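Major Capsid Protein VP1 (Chimpanzee polyomavirus Bob, PDB 6Y9I) forms the five-subunit capsomers of the viral shell and, as in related polyomaviruses, probably engages glycan receptors on host cells. Local coordinates at residues 54-60 with 153-157; 45-49 with 61-65; 161-166 with 196-202. All coordinates share one frame; numbering follows the deposited sequence.

Contact 1: 54-60 with 153-157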
ATOM      1  N   GLY A  54      10.115 -17.747  28.481  1.00 28.50           N
ATOM      2  CA  GLY A  54      10.428 -18.979  27.730  1.00 26.21           C
ATOM      3  C   GLY A  54      11.916 -19.298  27.755  1.00 26.62           C
ATOM      4  O   GLY A  54      12.308 -20.326  27.197  1.00 28.80           O
ATOM      5  N   TYR A  55      12.735 -18.461  28.389  1.00 28.82           N
ATOM      6  CA  TYR A  55      14.180 -18.725  28.586  1.00 30.03           C
ATOM      7  C   TYR A  55      14.523 -18.682  30.080  1.00 31.54           C
ATOM      8  O   TYR A  55      15.065 -19.703  30.557  1.00 32.73           O
ATOM      9  CB  TYR A  55      15.075 -17.778  27.785  1.00 31.90           C
ATOM     10  CG  TYR A  55      16.529 -18.131  27.960  1.00 36.74           C
ATOM     11  CD1 TYR A  55      17.027 -19.322  27.454  1.00 36.74           C
ATOM     12  CD2 TYR A  55      17.389 -17.321  28.687  1.00 40.11           C
ATOM     13  CE1 TYR A  55      18.350 -19.684  27.635  1.00 40.28           C
ATOM     14  CE2 TYR A  55      18.721 -17.664  28.867  1.00 41.60           C
ATOM     15  CZ  TYR A  55      19.196 -18.854  28.348  1.00 41.99           C
ATOM     16  OH  TYR A  55      20.507 -19.191  28.511  1.00 52.69           O
ATOM     17  N   ASP A  56      14.232 -17.573  30.769  1.00 30.00           N
ATOM     18  CA  ASP A  56      14.487 -17.375  32.222  1.00 35.90           C
ATOM     19  C   ASP A  56      13.438 -18.129  33.025  1.00 34.20           C
ATOM     20  O   ASP A  56      13.654 -18.290  34.212  1.00 35.59           O
ATOM     21  CB  ASP A  56      14.336 -15.923  32.696  1.00 41.81           C
ATOM     22  CG  ASP A  56      15.528 -15.029  32.438  1.00 47.49           C
ATOM     23  OD1 ASP A  56      16.584 -15.569  32.055  1.00 53.33           O
ATOM     24  OD2 ASP A  56      15.370 -13.790  32.598  1.00 46.10           O
ATOM     25  N   ASN A  57      12.326 -18.507  32.389  1.00 32.41           N
ATOM     26  CA  ASN A  57      11.104 -19.050  33.040  1.00 31.31           C
ATOM     27  C   ASN A  57      10.350 -19.837  31.970  1.00 28.23           C
ATOM     28  O   ASN A  57      10.799 -19.849  30.810  1.00 29.76           O
ATOM     29  CB  ASN A  57      10.217 -17.945  33.636  1.00 32.60           C
ATOM     30  CG  ASN A  57       9.808 -16.932  32.578  1.00 33.84           C
ATOM     31  OD1 ASN A  57       9.372 -17.315  31.478  1.00 33.34           O
ATOM     32  ND2 ASN A  57      10.052 -15.666  32.854  1.00 26.75           N
ATOM     33  N   ASN A  58       9.256 -20.471  32.352  1.00 27.84           N
ATOM     34  CA  ASN A  58       8.375 -21.207  31.423  1.00 27.65           C
ATOM     35  C   ASN A  58       7.354 -20.223  30.874  1.00 28.75           C
ATOM     36  O   ASN A  58       6.730 -19.545  31.664  1.00 30.40           O
ATOM     37  CB  ASN A  58       7.630 -22.350  32.102  1.00 31.53           C
ATOM     38  CG  ASN A  58       8.561 -23.450  32.547  1.00 33.43           C
ATOM     39  OD1 ASN A  58       9.523 -23.754  31.849  1.00 32.21           O
ATOM     40  ND2 ASN A  58       8.279 -24.030  33.704  1.00 33.57           N
ATOM     41  N   LEU A  59       7.181 -20.197  29.562  1.00 30.47           N
ATOM     42  CA  LEU A  59       6.126 -19.383  28.901  1.00 28.60           C
ATOM     43  C   LEU A  59       4.767 -19.994  29.253  1.00 28.89           C
ATOM     44  O   LEU A  59       4.616 -21.210  29.090  1.00 26.75           O
ATOM     45  CB  LEU A  59       6.394 -19.399  27.400  1.00 30.84           C
ATOM     46  CG  LEU A  59       5.699 -18.312  26.588  1.00 31.73           C
ATOM     47  CD1 LEU A  59       6.316 -16.951  26.865  1.00 32.89           C
ATOM     48  CD2 LEU A  59       5.775 -18.641  25.110  1.00 31.92           C
ATOM     49  N   LEU A  60       3.832 -19.181  29.751  1.00 27.25           N
ATOM     50  CA  LEU A  60       2.486 -19.638  30.165  1.00 26.70           C
ATOM     51  C   LEU A  60       1.503 -19.546  28.993  1.00 27.40           C
ATOM     52  O   LEU A  60       1.657 -18.642  28.140  1.00 24.80           O
ATOM     53  CB  LEU A  60       1.995 -18.752  31.303  1.00 28.07           C
ATOM     54  CG  LEU A  60       2.930 -18.614  32.489  1.00 30.80           C
ATOM     55  CD1 LEU A  60       2.402 -17.554  33.449  1.00 34.22           C
ATOM     56  CD2 LEU A  60       3.082 -19.955  33.187  1.00 32.30           C
ATOM     57  N   THR A 153      12.272 -23.195  23.240  1.00 24.18           N
ATOM     58  CA  THR A 153      11.440 -22.355  24.131  1.00 23.33           C
ATOM     59  C   THR A 153      10.944 -23.257  25.243  1.00 24.20           C
ATOM     60  O   THR A 153      10.472 -24.370  24.911  1.00 25.44           O
ATOM     61  CB  THR A 153      10.218 -21.752  23.432  1.00 22.74           C
ATOM     62  OG1 THR A 153      10.721 -20.908  22.412  1.00 24.73           O
ATOM     63  CG2 THR A 153       9.345 -20.946  24.367  1.00 24.19           C
ATOM     64  N   LYS A 154      10.989 -22.772  26.480  1.00 26.86           N
ATOM     65  CA  LYS A 154      10.472 -23.512  27.657  1.00 27.59           C
ATOM     66  C   LYS A 154       8.995 -23.166  27.820  1.00 30.41           C
ATOM     67  O   LYS A 154       8.679 -21.972  28.053  1.00 28.06           O
ATOM     68  CB  LYS A 154      11.271 -23.159  28.906  1.00 28.86           C
ATOM     69  CG  LYS A 154      12.724 -23.597  28.844  1.00 29.64           C
ATOM     70  CD  LYS A 154      13.486 -23.274  30.097  1.00 34.44           C
ATOM     71  CE  LYS A 154      14.975 -23.516  29.939  1.00 39.68           C
ATOM     72  NZ  LYS A 154      15.629 -22.432  29.160  1.00 42.37           N
ATOM     73  N   TYR A 155       8.127 -24.175  27.729  1.00 28.32           N
ATOM     74  CA  TYR A 155       6.676 -24.022  27.952  1.00 27.82           C
ATOM     75  C   TYR A 155       6.279 -24.639  29.285  1.00 28.91           C
ATOM     76  O   TYR A 155       6.684 -25.755  29.555  1.00 28.86           O
ATOM     77  CB  TYR A 155       5.872 -24.662  26.825  1.00 29.31           C
ATOM     78  CG  TYR A 155       6.114 -24.030  25.485  1.00 26.26           C
ATOM     79  CD1 TYR A 155       5.624 -22.770  25.205  1.00 27.83           C
ATOM     80  CD2 TYR A 155       6.817 -24.697  24.496  1.00 29.20           C
ATOM     81  CE1 TYR A 155       5.839 -22.178  23.975  1.00 29.01           C
ATOM     82  CE2 TYR A 155       7.040 -24.119  23.256  1.00 28.78           C
ATOM     83  CZ  TYR A 155       6.533 -22.858  22.989  1.00 29.37           C
ATOM     84  OH  TYR A 155       6.771 -22.250  21.792  1.00 30.11           O
ATOM     85  N   ALA A 156       5.463 -23.909  30.044  1.00 29.78           N
ATOM     86  CA  ALA A 156       4.765 -24.389  31.252  1.00 31.20           C
ATOM     87  C   ALA A 156       3.913 -25.592  30.869  1.00 34.98           C
ATOM     88  O   ALA A 156       3.339 -25.610  29.776  1.00 35.92           O
ATOM     89  CB  ALA A 156       3.931 -23.300  31.870  1.00 31.86           C
ATOM     90  N   SER A 157       3.894 -26.589  31.739  1.00 38.10           N
ATOM     91  CA  SER A 157       3.178 -27.869  31.536  1.00 43.17           C
ATOM     92  C   SER A 157       2.106 -27.973  32.622  1.00 44.52           C
ATOM     93  O   SER A 157       2.400 -27.609  33.775  1.00 43.70           O
ATOM     94  CB  SER A 157       4.165 -29.000  31.576  1.00 47.24           C
ATOM     95  OG  SER A 157       3.582 -30.181  31.075  1.00 61.00           O
TER
HETATM   96  O   HOH W   1      14.811 -21.612  26.274  1.00 43.60           O

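Contact 2: 45-49 with 61-65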
ATOM      1  N   TYR A  45      -7.076  -9.670  26.162  1.00 19.83           N
ATOM      2  CA  TYR A  45      -5.635  -9.344  26.078  1.00 19.25           C
ATOM      3  C   TYR A  45      -4.858 -10.597  26.477  1.00 22.09           C
ATOM      4  O   TYR A  45      -5.454 -11.557  27.044  1.00 22.94           O
ATOM      5  CB  TYR A  45      -5.238  -8.195  27.015  1.00 19.98           C
ATOM      6  CG  TYR A  45      -5.840  -6.837  26.748  1.00 20.54           C
ATOM      7  CD1 TYR A  45      -7.149  -6.538  27.115  1.00 20.96           C
ATOM      8  CD2 TYR A  45      -5.078  -5.824  26.204  1.00 22.19           C
ATOM      9  CE1 TYR A  45      -7.694  -5.277  26.917  1.00 22.65           C
ATOM     10  CE2 TYR A  45      -5.592  -4.556  26.014  1.00 21.88           C
ATOM     11  CZ  TYR A  45      -6.900  -4.278  26.370  1.00 23.62           C
ATOM     12  OH  TYR A  45      -7.406  -3.035  26.124  1.00 23.25           O
ATOM     13  N   SER A  46      -3.566 -10.628  26.157  1.00 21.61           N
ATOM     14  CA  SER A  46      -2.637 -11.653  26.687  1.00 21.49           C
ATOM     15  C   SER A  46      -2.180 -11.204  28.074  1.00 23.07           C
ATOM     16  O   SER A  46      -2.334  -9.991  28.418  1.00 20.35           O
ATOM     17  CB  SER A  46      -1.448 -11.896  25.781  1.00 21.53           C
ATOM     18  OG  SER A  46      -0.577 -10.778  25.769  1.00 22.54           O
ATOM     19  N   GLU A  47      -1.594 -12.137  28.826  1.00 24.40           N
ATOM     20  CA  GLU A  47      -0.741 -11.789  29.979  1.00 24.99           C
ATOM     21  C   GLU A  47       0.466 -11.017  29.439  1.00 25.14           C
ATOM     22  O   GLU A  47       0.783 -11.139  28.244  1.00 24.23           O
ATOM     23  CB  GLU A  47      -0.302 -13.032  30.746  1.00 26.29           C
ATOM     24  CG  GLU A  47       0.606 -12.739  31.915  1.00 28.90           C
ATOM     25  CD  GLU A  47      -0.047 -11.861  32.961  1.00 32.90           C
ATOM     26  OE1 GLU A  47      -0.537 -12.428  33.947  1.00 42.73           O
ATOM     27  OE2 GLU A  47      -0.065 -10.627  32.792  1.00 36.05           O
ATOM     28  N   VAL A  48       1.134 -10.264  30.306  1.00 25.33           N
ATOM     29  CA  VAL A  48       2.336  -9.474  29.928  1.00 25.82           C
ATOM     30  C   VAL A  48       3.434 -10.428  29.432  1.00 25.84           C
ATOM     31  O   VAL A  48       3.576 -11.517  30.006  1.00 25.78           O
ATOM     32  CB  VAL A  48       2.791  -8.614  31.115  1.00 27.51           C
ATOM     33  CG1 VAL A  48       4.026  -7.831  30.752  1.00 29.73           C
ATOM     34  CG2 VAL A  48       1.696  -7.681  31.592  1.00 29.85           C
ATOM     35  N   ILE A  49       4.191 -10.014  28.414  1.00 24.29           N
ATOM     36  CA  ILE A  49       5.336 -10.774  27.838  1.00 25.82           C
ATOM     37  C   ILE A  49       6.603  -9.921  27.900  1.00 26.17           C
ATOM     38  O   ILE A  49       6.605  -8.736  27.444  1.00 24.54           O
ATOM     39  CB  ILE A  49       5.037 -11.218  26.401  1.00 27.17           C
ATOM     40  CG1 ILE A  49       3.703 -11.952  26.283  1.00 29.67           C
ATOM     41  CG2 ILE A  49       6.174 -12.058  25.872  1.00 30.32           C
ATOM     42  CD1 ILE A  49       3.080 -11.821  24.931  1.00 31.33           C
ATOM     43  N   SER A  61       0.462 -20.374  29.021  1.00 26.05           N
ATOM     44  CA  SER A  61      -0.634 -20.372  28.018  1.00 28.88           C
ATOM     45  C   SER A  61      -1.262 -18.981  27.942  1.00 26.00           C
ATOM     46  O   SER A  61      -1.632 -18.571  26.823  1.00 26.77           O
ATOM     47  CB  SER A  61      -1.656 -21.444  28.337  1.00 33.28           C
ATOM     48  OG  SER A  61      -1.096 -22.717  28.025  1.00 38.14           O
ATOM     49  N   ILE A  62      -1.348 -18.266  29.076  1.00 24.65           N
ATOM     50  CA  ILE A  62      -2.027 -16.939  29.156  1.00 23.73           C
ATOM     51  C   ILE A  62      -1.169 -15.864  28.439  1.00 22.11           C
ATOM     52  O   ILE A  62      -1.743 -14.791  28.158  1.00 24.43           O
ATOM     53  CB  ILE A  62      -2.407 -16.562  30.605  1.00 23.58           C
ATOM     54  CG1 ILE A  62      -1.200 -16.558  31.546  1.00 23.26           C
ATOM     55  CG2 ILE A  62      -3.523 -17.462  31.139  1.00 26.15           C
ATOM     56  CD1 ILE A  62      -1.444 -15.895  32.894  1.00 24.52           C
ATOM     57  N   GLN A  63       0.092 -16.161  28.058  1.00 23.30           N
ATOM     58  CA  GLN A  63       0.999 -15.251  27.287  1.00 23.13           C
ATOM     59  C   GLN A  63       1.000 -15.578  25.791  1.00 23.46           C
ATOM     60  O   GLN A  63       1.840 -14.961  25.060  1.00 20.77           O
ATOM     61  CB  GLN A  63       2.450 -15.353  27.778  1.00 22.61           C
ATOM     62  CG  GLN A  63       2.623 -14.956  29.226  1.00 25.26           C
ATOM     63  CD  GLN A  63       4.037 -15.198  29.683  1.00 25.57           C
ATOM     64  OE1 GLN A  63       4.449 -16.337  29.890  1.00 28.90           O
ATOM     65  NE2 GLN A  63       4.804 -14.129  29.774  1.00 25.23           N
ATOM     66  N   MET A  64       0.167 -16.525  25.340  1.00 22.18           N
ATOM     67  CA  MET A  64       0.237 -17.062  23.951  1.00 22.84           C
ATOM     68  C   MET A  64      -1.142 -16.947  23.319  1.00 23.08           C
ATOM     69  O   MET A  64      -2.083 -17.664  23.689  1.00 24.70           O
ATOM     70  CB  MET A  64       0.705 -18.508  23.933  1.00 25.04           C
ATOM     71  CG  MET A  64       2.011 -18.716  24.662  1.00 27.77           C
ATOM     72  SD  MET A  64       2.546 -20.434  24.529  1.00 30.58           S
ATOM     73  CE  MET A  64       3.229 -20.407  22.879  1.00 28.54           C
ATOM     74  N   PRO A  65      -1.347 -15.942  22.435  1.00 22.08           N
ATOM     75  CA  PRO A  65      -2.621 -15.822  21.729  1.00 20.71           C
ATOM     76  C   PRO A  65      -2.925 -17.115  20.973  1.00 19.48           C
ATOM     77  O   PRO A  65      -2.018 -17.758  20.426  1.00 19.76           O
ATOM     78  CB  PRO A  65      -2.418 -14.592  20.831  1.00 21.20           C
ATOM     79  CG  PRO A  65      -1.347 -13.789  21.553  1.00 21.36           C
ATOM     80  CD  PRO A  65      -0.435 -14.822  22.160  1.00 21.23           C
TER

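Contact 3: 161-166 with 196-202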
ATOM      1  N   PRO A 161      -3.864 -30.112  30.017  1.00 31.84           N
ATOM      2  CA  PRO A 161      -3.109 -29.108  29.269  1.00 30.96           C
ATOM      3  C   PRO A 161      -3.994 -27.885  28.979  1.00 30.79           C
ATOM      4  O   PRO A 161      -5.167 -28.059  28.732  1.00 27.25           O
ATOM      5  CB  PRO A 161      -2.647 -29.828  27.987  1.00 32.93           C
ATOM      6  CG  PRO A 161      -3.546 -31.055  27.870  1.00 33.95           C
ATOM      7  CD  PRO A 161      -4.014 -31.374  29.270  1.00 33.30           C
ATOM      8  N   LYS A 162      -3.435 -26.683  29.088  1.00 29.91           N
ATOM      9  CA  LYS A 162      -4.137 -25.405  28.764  1.00 31.52           C
ATOM     10  C   LYS A 162      -3.929 -25.051  27.282  1.00 28.90           C
ATOM     11  O   LYS A 162      -4.757 -24.310  26.725  1.00 31.46           O
ATOM     12  CB  LYS A 162      -3.635 -24.297  29.688  1.00 33.73           C
ATOM     13  CG  LYS A 162      -3.946 -24.538  31.158  1.00 41.10           C
ATOM     14  CD  LYS A 162      -3.502 -23.400  32.067  1.00 45.76           C
ATOM     15  CE  LYS A 162      -4.002 -23.553  33.492  1.00 49.66           C
ATOM     16  NZ  LYS A 162      -3.399 -24.740  34.144  1.00 54.25           N
ATOM     17  N   THR A 163      -2.858 -25.561  26.684  1.00 27.07           N
ATOM     18  CA  THR A 163      -2.506 -25.423  25.259  1.00 27.05           C
ATOM     19  C   THR A 163      -1.770 -26.672  24.827  1.00 29.35           C
ATOM     20  O   THR A 163      -1.255 -27.393  25.712  1.00 30.42           O
ATOM     21  CB  THR A 163      -1.604 -24.209  24.970  1.00 25.65           C
ATOM     22  OG1 THR A 163      -0.511 -24.077  25.887  1.00 28.10           O
ATOM     23  CG2 THR A 163      -2.402 -22.931  25.006  1.00 28.00           C
ATOM     24  N   ILE A 164      -1.746 -26.896  23.513  1.00 25.85           N
ATOM     25  CA  ILE A 164      -0.969 -27.977  22.872  1.00 26.48           C
ATOM     26  C   ILE A 164       0.116 -27.320  22.032  1.00 25.86           C
ATOM     27  O   ILE A 164      -0.159 -26.306  21.373  1.00 24.72           O
ATOM     28  CB  ILE A 164      -1.857 -28.921  22.053  1.00 29.03           C
ATOM     29  CG1 ILE A 164      -1.049 -30.073  21.461  1.00 32.54           C
ATOM     30  CG2 ILE A 164      -2.636 -28.182  20.982  1.00 30.05           C
ATOM     31  CD1 ILE A 164      -1.852 -31.343  21.321  1.00 37.76           C
ATOM     32  N   HIS A 165       1.304 -27.898  22.071  1.00 24.67           N
ATOM     33  CA  HIS A 165       2.497 -27.467  21.314  1.00 27.03           C
ATOM     34  C   HIS A 165       2.813 -28.516  20.261  1.00 26.62           C
ATOM     35  O   HIS A 165       2.499 -29.694  20.418  1.00 28.12           O
ATOM     36  CB  HIS A 165       3.648 -27.221  22.297  1.00 30.41           C
ATOM     37  CG  HIS A 165       3.225 -26.378  23.446  1.00 31.56           C
ATOM     38  ND1 HIS A 165       2.869 -25.052  23.286  1.00 28.63           N
ATOM     39  CD2 HIS A 165       3.066 -26.663  24.756  1.00 33.63           C
ATOM     40  CE1 HIS A 165       2.511 -24.554  24.450  1.00 32.93           C
ATOM     41  NE2 HIS A 165       2.620 -25.518  25.370  1.00 33.23           N
ATOM     42  N   PRO A 166       3.446 -28.111  19.144  1.00 24.87           N
ATOM     43  CA  PRO A 166       3.815 -29.060  18.107  1.00 25.30           C
ATOM     44  C   PRO A 166       4.597 -30.291  18.590  1.00 24.44           C
ATOM     45  O   PRO A 166       4.313 -31.339  18.076  1.00 24.02           O
ATOM     46  CB  PRO A 166       4.672 -28.204  17.169  1.00 25.30           C
ATOM     47  CG  PRO A 166       4.078 -26.824  17.307  1.00 26.91           C
ATOM     48  CD  PRO A 166       3.747 -26.716  18.777  1.00 25.54           C
ATOM     49  N   PHE A 196      -6.747 -22.936  22.588  1.00 23.94           N
ATOM     50  CA  PHE A 196      -5.958 -24.154  22.906  1.00 23.40           C
ATOM     51  C   PHE A 196      -4.710 -24.265  22.014  1.00 24.03           C
ATOM     52  O   PHE A 196      -3.691 -24.819  22.424  1.00 23.28           O
ATOM     53  CB  PHE A 196      -6.867 -25.382  22.790  1.00 26.55           C
ATOM     54  CG  PHE A 196      -6.290 -26.634  23.395  1.00 27.11           C
ATOM     55  CD1 PHE A 196      -6.191 -26.764  24.773  1.00 31.03           C
ATOM     56  CD2 PHE A 196      -5.857 -27.678  22.589  1.00 28.34           C
ATOM     57  CE1 PHE A 196      -5.654 -27.914  25.342  1.00 31.10           C
ATOM     58  CE2 PHE A 196      -5.301 -28.818  23.156  1.00 32.71           C
ATOM     59  CZ  PHE A 196      -5.206 -28.940  24.528  1.00 30.08           C
ATOM     60  N   TYR A 197      -4.807 -23.799  20.775  1.00 22.87           N
ATOM     61  CA  TYR A 197      -3.709 -23.841  19.786  1.00 21.42           C
ATOM     62  C   TYR A 197      -3.115 -22.438  19.650  1.00 22.77           C
ATOM     63  O   TYR A 197      -3.757 -21.542  19.094  1.00 19.61           O
ATOM     64  CB  TYR A 197      -4.254 -24.363  18.459  1.00 22.67           C
ATOM     65  CG  TYR A 197      -4.721 -25.794  18.535  1.00 24.43           C
ATOM     66  CD1 TYR A 197      -6.006 -26.116  18.933  1.00 24.70           C
ATOM     67  CD2 TYR A 197      -3.848 -26.827  18.243  1.00 25.05           C
ATOM     68  CE1 TYR A 197      -6.443 -27.430  18.992  1.00 27.00           C
ATOM     69  CE2 TYR A 197      -4.265 -28.148  18.301  1.00 28.71           C
ATOM     70  CZ  TYR A 197      -5.562 -28.453  18.682  1.00 28.26           C
ATOM     71  OH  TYR A 197      -5.930 -29.762  18.751  1.00 30.16           O
ATOM     72  N   PRO A 198      -1.892 -22.189  20.161  1.00 20.82           N
ATOM     73  CA  PRO A 198      -1.240 -20.889  19.973  1.00 19.45           C
ATOM     74  C   PRO A 198      -0.935 -20.560  18.507  1.00 21.17           C
ATOM     75  O   PRO A 198      -0.405 -21.402  17.770  1.00 20.26           O
ATOM     76  CB  PRO A 198       0.072 -21.004  20.748  1.00 20.71           C
ATOM     77  CG  PRO A 198      -0.254 -22.068  21.814  1.00 21.76           C
ATOM     78  CD  PRO A 198      -1.130 -23.057  21.074  1.00 21.13           C
ATOM     79  N   ILE A 199      -1.216 -19.310  18.148  1.00 20.68           N
ATOM     80  CA  ILE A 199      -0.920 -18.731  16.809  1.00 21.87           C
ATOM     81  C   ILE A 199       0.571 -18.846  16.537  1.00 20.69           C
ATOM     82  O   ILE A 199       0.934 -19.169  15.394  1.00 21.62           O
ATOM     83  CB  ILE A 199      -1.448 -17.281  16.788  1.00 22.88           C
ATOM     84  CG1 ILE A 199      -2.979 -17.302  16.768  1.00 23.80           C
ATOM     85  CG2 ILE A 199      -0.859 -16.455  15.651  1.00 22.23           C
ATOM     86  CD1 ILE A 199      -3.611 -16.017  17.236  1.00 23.55           C
ATOM     87  N   GLU A 200       1.405 -18.566  17.530  1.00 20.88           N
ATOM     88  CA  GLU A 200       2.875 -18.524  17.316  1.00 22.98           C
ATOM     89  C   GLU A 200       3.442 -19.926  17.041  1.00 23.36           C
ATOM     90  O   GLU A 200       4.609 -19.983  16.607  1.00 23.62           O
ATOM     91  CB  GLU A 200       3.602 -17.855  18.482  1.00 24.65           C
ATOM     92  CG  GLU A 200       3.552 -18.636  19.789  1.00 23.97           C
ATOM     93  CD  GLU A 200       3.942 -17.769  20.974  1.00 29.18           C
ATOM     94  OE1 GLU A 200       3.042 -17.052  21.537  1.00 28.00           O
ATOM     95  OE2 GLU A 200       5.159 -17.783  21.316  1.00 32.19           O
ATOM     96  N   GLU A 201       2.673 -20.999  17.225  1.00 22.45           N
ATOM     97  CA  GLU A 201       3.157 -22.380  16.964  1.00 23.25           C
ATOM     98  C   GLU A 201       2.355 -23.104  15.886  1.00 21.64           C
ATOM     99  O   GLU A 201       2.878 -24.110  15.394  1.00 23.18           O
ATOM    100  CB  GLU A 201       3.100 -23.232  18.223  1.00 24.80           C
ATOM    101  CG  GLU A 201       4.005 -22.728  19.345  1.00 26.23           C
ATOM    102  CD  GLU A 201       3.808 -23.515  20.633  1.00 27.24           C
ATOM    103  OE1 GLU A 201       2.785 -23.334  21.325  1.00 27.61           O
ATOM    104  OE2 GLU A 201       4.655 -24.352  20.902  1.00 31.27           O
ATOM    105  N   TRP A 202       1.166 -22.621  15.518  1.00 21.94           N
ATOM    106  CA  TRP A 202       0.240 -23.358  14.607  1.00 21.87           C
ATOM    107  C   TRP A 202      -0.241 -22.441  13.486  1.00 22.78           C
ATOM    108  O   TRP A 202      -0.706 -21.338  13.811  1.00 22.90           O
ATOM    109  CB  TRP A 202      -0.970 -23.922  15.347  1.00 22.07           C
ATOM    110  CG  TRP A 202      -0.615 -24.925  16.403  1.00 23.35           C
ATOM    111  CD1 TRP A 202      -0.566 -24.721  17.746  1.00 24.02           C
ATOM    112  CD2 TRP A 202      -0.255 -26.301  16.189  1.00 23.43           C
ATOM    113  NE1 TRP A 202      -0.216 -25.876  18.390  1.00 23.57           N
ATOM    114  CE2 TRP A 202      -0.047 -26.873  17.468  1.00 23.39           C
ATOM    115  CE3 TRP A 202      -0.172 -27.124  15.063  1.00 22.35           C
ATOM    116  CZ2 TRP A 202       0.305 -28.213  17.639  1.00 22.61           C
ATOM    117  CZ3 TRP A 202       0.138 -28.463  15.238  1.00 23.84           C
ATOM    118  CH2 TRP A 202       0.403 -28.988  16.504  1.00 22.20           C
TER

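Contact 1: 54-60 with 153-157
A single parallel beta bridge between Leu59 and Tyr155 ties the long loop that follows strand 8-26 to the loop that leads into helix 166-170, and it illustrates how two irregular segments borrow sheet-style pairing without becoming strands. Leu59 N donates to Lys154 O at 2.8 Å and Leu59 O takes the N-H of Ala156, both bonds nearly straight. Five residues earlier, Gly54 O receives Lys154 N at 2.9 Å; Gly54, with its positive phi, is itself tied back by a bond from its N to Asn57 OD1, while Asn57 ND2 turns to Asp53.

Lys154 carries the side-chain part of the contact. Its chain runs extended from CB and bends only at the last torsion (chi4 77°), which swings NZ onto a lone pair of Tyr55 O, in the carbonyl plane, at 3.1 Å. A water accepts from NZ and donates to Gly54 O, so that this carbonyl holds two donors and the ammonium is tethered twice to the same turn. Asn58 crosses the lysine at about a right angle, its OD1 3.5 Å from Lys154 CB, and its own CB packs on the backbone of Ala156.

Leu59 and Tyr155 run alongside each other in the same direction, with Leu59 CD2 3.7 Å from Tyr155 CE1. Thr153 CG2 covers one face of the Tyr155 ring near its rim, His165 stacks with that ring, and Tyr155 OH bonds to Glu148. Leu60 CD2 meets Ala156 CB just past the bridge. Leu110 and His108 of a neighbouring subunit pack on Tyr55 and Leu59. Mostly backbone pairing, with one lysine bent at its tip as a clasp, this is a single parallel bridge joining two long loops of the VP1 jelly-roll.

Contact 2: 45-49 with 61-65
Gln63 NE2 is gripped by two acceptors: Val48 O across the contact, at 2.9 Å, and Asp53 OD2 from the chain between the two segments. The amide nitrogen meets Val48 O on a lone pair, in the carbonyl plane. CG leaves beside the backbone N (chi1 -61°) and the chain then runs straight on, which carries the amide to the far end of 45-49. Its other half, OE1, accepts Leu60 N, so both ends of the amide are used and its rotation is fixed.

A second tie joins the main chains. Glu47 N donates to Ile62 O at 2.7 Å in an almost straight bond (172°), the donor lying above the carbonyl plane. Round it, Glu47 CB sits 3.7 Å from Ile62 CG1, the two side chains running alongside each other. Beyond CG the glutamate bends (chi2 61°) and folds back, and OE2 takes the N-H of Val48 with its anti lone pair; OE1 forms a salt bridge with Lys39. Ser46 OG, donating to Glu47 O and accepting Tyr274 N, links this strip to strand 272-291.

Van der Waals contact fills the remainder. Ile49 crosses Gln63 at a slant, Ile49 CD1 3.4 Å from Gln63 O and Ile49 CG1 3.9 Å from Gln63 CB. Ile49 also packs on Val107 of a neighbouring subunit. Residues 61-63 form a short 3-10 turn, closed by Met64 N to Ser61 O, and the whole is a long loop folded back upon itself and braced by a glutamine amide, as befits the BC loop of a polyomavirus VP1.

Contact 3: 161-166 with 196-202
Phe196 offers a flat surface on which the backbone of 161-166 lies at Thr163 and Ile164, while the indole of Trp202 takes Pro166 CG over a face and Ile164 O at its edge; the fit shows how an extended segment can be shaped by aromatic rings. Thr163 CA and Ile164 N sit over one face of Phe196, near the rim, and Pro161 O approaches the ring edge, 3.4 Å from Phe196 CE1. Because its CG stands opposite the backbone N (chi1 -166°), the ring is thrown forward beneath the segment. Ile164 is the bump that meets its rim, with Ile164 CG2 3.5 Å and Ile164 CB 3.6 Å from Phe196 CE2.

Further along, the indole is held between two neighbours. Tyr197 touches one face, and Pro166 CG covers the opposite one as a CH-pi contact over the six-membered ring. The Pro198 ring lies against Thr163, Pro198 CG 3.9 Å from Thr163 CG2, with Pro198 CD 3.4 Å from Ile164 O; Thr163 OG1 bonds to Ser61. Ile169 of helix 166-170 packs on both Ile164 and Trp202.

Three bonds set the register. Ile164 N donates to Phe196 O at 3.0 Å, nearly along the C=O axis, and Trp202 NE1 reaches Ile164 O, straight at 171° but from above the carbonyl plane. His165 ND1 donates to Glu201 OE1 at 2.6 Å, in the imidazole plane and on the syn lone pair, the ring and carboxylate turned 41° apart.

The other carboxylate oxygen, OE2, lies close to a carboxylate oxygen of Glu148. In this buried setting the short bond would offset negative charge on Glu201, and the crowding of two acids may favour a protonated His165, or a proton held between Glu201 and Glu148.

In the fold
The three contacts occupy neighbouring positions in the jelly-roll subunit, their centres 12 to 13 Å apart, and they grade from surface to interior. Contact 1 is partly exposed and depends on backbone bonds and a lysine clasp; contacts 2 and 3 are buried, the former relying on a glutamine amide, the latter on aromatic faces and a histidine-carboxylate bond. Contacts 1 and 2 share the loop between strands 8-26 and 68-73, while 1 and 3 share the one before helix 166-170. Met64 joins them: Met64 CE lies 3.3 Å from Tyr155 CE1 and as close to Glu201 OE1. Pro65 and Ile199 add a backbone link between contacts 2 and 3.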